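Local atomic coordinates of beta-galactosidase (Bacillus circulans, PDB entry 4MAD), a protein that probably hydrolyses terminal non-reducing beta-D-galactose residues from beta-D-galactosides, as a member of glycoside hydrolase family 35. Residues S225-A230 / L276-S281; D21-F24 / K29-R32. All coordinates share one frame; numbering follows the deposited sequence.

Contact 1: S225-A230 / L276-S281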
# COMPACT_ATOMS: atom_id res chain seq x y z
N SER A 225 1.07 21.92 -5.77
CA SER A 225 0.73 23.26 -6.20
C SER A 225 1.96 24.15 -6.43
O SER A 225 3.06 23.75 -6.10
CB SER A 225 -0.24 23.90 -5.23
OG SER A 225 0.42 24.34 -4.10
N ARG A 226 1.77 25.36 -6.95
CA ARG A 226 2.87 26.30 -7.15
C ARG A 226 4.02 25.84 -8.03
O ARG A 226 5.14 25.80 -7.65
CB ARG A 226 3.37 26.86 -5.81
CG ARG A 226 2.24 27.29 -4.95
CD ARG A 226 2.48 28.36 -3.99
NE ARG A 226 3.62 29.21 -4.29
CZ ARG A 226 4.22 29.97 -3.38
NH1 ARG A 226 3.76 30.03 -2.13
NH2 ARG A 226 5.27 30.68 -3.73
N ALA A 227 3.67 25.48 -9.23
CA ALA A 227 4.57 24.98 -10.23
C ALA A 227 5.65 25.98 -10.63
O ALA A 227 6.76 25.63 -10.84
CB ALA A 227 3.79 24.53 -11.41
N GLU A 228 5.28 27.23 -10.71
CA GLU A 228 6.26 28.22 -11.06
C GLU A 228 7.38 28.25 -10.02
O GLU A 228 8.52 28.27 -10.31
CB GLU A 228 5.62 29.59 -11.10
CG GLU A 228 6.62 30.66 -11.34
CD GLU A 228 6.03 32.08 -11.45
OE1 GLU A 228 4.80 32.28 -11.51
OE2 GLU A 228 6.83 33.02 -11.51
N SER A 229 7.00 28.26 -8.77
CA SER A 229 7.97 28.24 -7.71
C SER A 229 8.79 26.96 -7.71
O SER A 229 9.98 26.95 -7.50
CB SER A 229 7.23 28.37 -6.40
OG SER A 229 8.00 27.90 -5.40
N ALA A 230 8.11 25.86 -7.92
CA ALA A 230 8.75 24.57 -7.90
C ALA A 230 9.77 24.41 -9.00
O ALA A 230 10.88 23.98 -8.77
CB ALA A 230 7.75 23.49 -7.97
N LEU A 276 1.89 23.22 -17.65
CA LEU A 276 1.96 23.05 -19.09
C LEU A 276 2.50 24.30 -19.81
O LEU A 276 3.18 24.19 -20.79
CB LEU A 276 0.62 22.57 -19.63
CG LEU A 276 0.07 21.25 -19.09
CD1 LEU A 276 -1.29 20.97 -19.65
CD2 LEU A 276 1.01 20.18 -19.49
N LYS A 277 2.12 25.45 -19.31
CA LYS A 277 2.47 26.75 -19.89
C LYS A 277 3.97 26.98 -19.81
O LYS A 277 4.51 27.73 -20.52
CB LYS A 277 1.71 27.89 -19.23
CG LYS A 277 0.22 27.98 -19.60
CD LYS A 277 -0.27 29.42 -19.54
CE LYS A 277 -1.73 29.60 -19.82
NZ LYS A 277 -2.53 28.92 -18.82
N GLN A 278 4.62 26.28 -18.91
CA GLN A 278 6.07 26.37 -18.71
C GLN A 278 6.78 25.32 -19.54
O GLN A 278 7.92 25.08 -19.37
CB GLN A 278 6.49 26.24 -17.25
CG GLN A 278 6.12 27.35 -16.42
CD GLN A 278 6.48 27.12 -14.98
OE1 GLN A 278 5.69 26.61 -14.25
NE2 GLN A 278 7.66 27.43 -14.60
N ASN A 279 6.04 24.71 -20.43
CA ASN A 279 6.53 23.63 -21.23
C ASN A 279 6.91 22.44 -20.35
O ASN A 279 7.83 21.73 -20.63
CB ASN A 279 7.71 24.03 -22.07
CG ASN A 279 7.85 23.18 -23.28
OD1 ASN A 279 6.97 22.49 -23.62
ND2 ASN A 279 8.98 23.23 -23.93
N GLY A 280 6.20 22.31 -19.26
CA GLY A 280 6.35 21.16 -18.39
C GLY A 280 5.69 19.88 -18.84
O GLY A 280 4.63 19.90 -19.44
N SER A 281 6.36 18.77 -18.54
CA SER A 281 5.80 17.45 -18.61
C SER A 281 5.27 17.09 -17.25
O SER A 281 5.63 17.66 -16.27
CB SER A 281 6.79 16.42 -19.03
OG SER A 281 7.23 16.59 -20.31
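The flat amide group of Gln278 meets the first turn of helix 227-237 with its outer end rather than with a face. Beyond that end lies Glu228 CA, 4.1 Å from Gln278 CD and about 30° out of the amide plane, while the methyl group of Ala227 sits by one edge. Gln278 reaches this far because its chain is extended, chi2 176°, and its CG lies anti to the carbonyl carbon, chi1 -69°. These are van der Waals contacts to backbone and CB atoms; the segments share no hydrogen bond, and the carboxylate of Glu228 leads away from the glutamine. The amide N-H of Glu228 is instead bonded to the carboxylate of Glu274, one turn before Gln278, so the start of one helix is tied to the last turn of the other. Arg226 is the N-cap of the first helix. Helix 265-276 ends in a Schellman motif, with Asn279 at positive phi as its C-prime residue and Asn279 N bonded to Leu276 O at 2.9 Å. Two consecutive helices, one after strand 218-223 and one after strand 244-249, thus meet side by side in the outer helical layer of a (beta/alpha)8 barrel.

Contact 2: D21-F24 / K29-R32; sequences DDSF and KEIR
Ser23 sets its hydroxyl over the flat face of the Glu30 carboxylate. Its OG stands 3.7 Å from Glu30 CD, almost straight above the carboxylate plane, and is nearly as close to both carboxylate oxygens. This is a contact without a hydrogen bond, since the hydroxyl donates to Phe24 O, 3.1 Å from Ser23 OG. The extended chain of Glu30 carries the carboxylate out beneath the serine. The carboxylate of Asp21 comes no closer than 5.7 Å between Asp21 OD1 and Glu30 OE2, a like-charge pair that might be mildly unfavourable on this exposed surface; Asp21 OD1 also accepts from Ser23 N, which makes an Asx turn.

Phe24 O takes a second bond, from Ile31 N at 3.3 Å with 160° at the hydrogen. The two donors approach from opposite faces of the carbonyl plane, and Glu30 CA adds a CA-H...O contact to the same oxygen. The Ile31-Phe24 bond lies in the hairpin formed by strands 24-26 and 29-30, which with strand 18-20 makes a small antiparallel sheet just ahead of the first barrel strand, 34-38.

On the apolar side, the CG2 branch of Ile31 packs against Phe24 CB at 3.6 Å. The other branch of Ile31 leaves in a different direction, with CG1 anti to the backbone N (chi1 -174°). The Phe24 ring turns away from the isoleucine side chain, and Ile31 O lies at its edge, near the ring plane. The ring goes on to meet Leu18, Leu33, Pro242 and Ser281, while Leu18 also touches Ile31.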
# COMPACT_ATOMS: atom_id res chain seq x y z
N ASP A 21 17.55 17.47 -24.79
CA ASP A 21 18.47 18.55 -24.70
C ASP A 21 18.13 19.91 -24.14
O ASP A 21 18.70 20.36 -23.18
CB ASP A 21 18.94 19.03 -26.04
CG ASP A 21 17.85 19.15 -27.01
OD1 ASP A 21 16.84 19.81 -26.75
OD2 ASP A 21 18.03 18.58 -28.08
N ASP A 22 17.04 20.44 -24.69
CA ASP A 22 16.38 21.61 -24.18
C ASP A 22 15.05 21.00 -23.77
O ASP A 22 14.38 21.48 -22.88
CB ASP A 22 16.11 22.57 -25.31
CG ASP A 22 16.36 23.96 -24.92
OD1 ASP A 22 17.50 24.40 -25.06
OD2 ASP A 22 15.42 24.62 -24.48
N SER A 23 14.68 19.98 -24.50
CA SER A 23 13.39 19.39 -24.39
C SER A 23 13.51 17.89 -24.58
O SER A 23 14.49 17.46 -25.07
CB SER A 23 12.52 20.04 -25.43
OG SER A 23 12.29 19.17 -26.46
N PHE A 24 12.51 17.12 -24.16
CA PHE A 24 12.57 15.68 -24.34
C PHE A 24 12.53 15.39 -25.82
O PHE A 24 11.88 16.06 -26.54
CB PHE A 24 11.41 14.96 -23.66
CG PHE A 24 11.47 14.98 -22.16
CD1 PHE A 24 12.41 14.29 -21.49
CD2 PHE A 24 10.59 15.69 -21.44
CE1 PHE A 24 12.48 14.30 -20.13
CE2 PHE A 24 10.67 15.71 -20.08
CZ PHE A 24 11.62 14.99 -19.45
N LYS A 29 11.79 13.40 -32.52
CA LYS A 29 10.86 14.46 -32.37
C LYS A 29 10.77 14.94 -30.96
O LYS A 29 10.95 14.18 -30.05
CB LYS A 29 9.52 13.93 -32.77
CG LYS A 29 8.47 14.93 -32.82
CD LYS A 29 7.21 14.33 -33.28
CE LYS A 29 7.39 13.57 -34.58
NZ LYS A 29 8.68 12.94 -34.65
N GLU A 30 10.43 16.20 -30.79
CA GLU A 30 10.07 16.68 -29.48
C GLU A 30 8.84 15.98 -29.00
O GLU A 30 7.98 15.66 -29.77
CB GLU A 30 9.89 18.18 -29.48
CG GLU A 30 11.07 18.85 -30.05
CD GLU A 30 11.17 20.32 -29.76
OE1 GLU A 30 10.17 20.92 -29.35
OE2 GLU A 30 12.26 20.86 -29.95
N ILE A 31 8.83 15.70 -27.70
CA ILE A 31 7.69 15.13 -27.04
C ILE A 31 7.45 15.82 -25.70
O ILE A 31 8.36 16.21 -25.04
CB ILE A 31 7.89 13.66 -26.78
CG1 ILE A 31 6.63 13.02 -26.22
CG2 ILE A 31 9.03 13.43 -25.88
CD1 ILE A 31 6.49 11.64 -26.50
N ARG A 32 6.21 15.95 -25.31
CA ARG A 32 5.92 16.34 -23.96
C ARG A 32 5.37 15.09 -23.30
O ARG A 32 4.47 14.53 -23.79
CB ARG A 32 4.88 17.44 -23.93
CG ARG A 32 4.68 18.01 -22.59
CD ARG A 32 3.35 18.58 -22.45
NE ARG A 32 3.13 19.75 -23.25
CZ ARG A 32 3.23 21.00 -22.83
NH1 ARG A 32 3.56 21.31 -21.59
NH2 ARG A 32 2.96 21.97 -23.67

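Overall arrangement
Both contacts belong to the barrel domain and lie well out from the centre of the chain, contact 1 at about 29 Å and contact 2 at about 34 Å; their own centres are about 16 Å apart. Contact 1, partly buried, joins the start of helix 227-237 to the turn ending helix 265-276, in the layer outside the strands, through an amide end against backbone and a methyl group; contact 2 is a surface contact within one N-terminal hairpin, built on a backbone bond and an apolar pair. Arg32 links them: its NH1 makes probable hydrogen bonds to Gly280 O at 2.8 Å and Leu276 O at 3.0 Å, where helix 265-276 ends. Ser281 packs against Phe24 and Arg32.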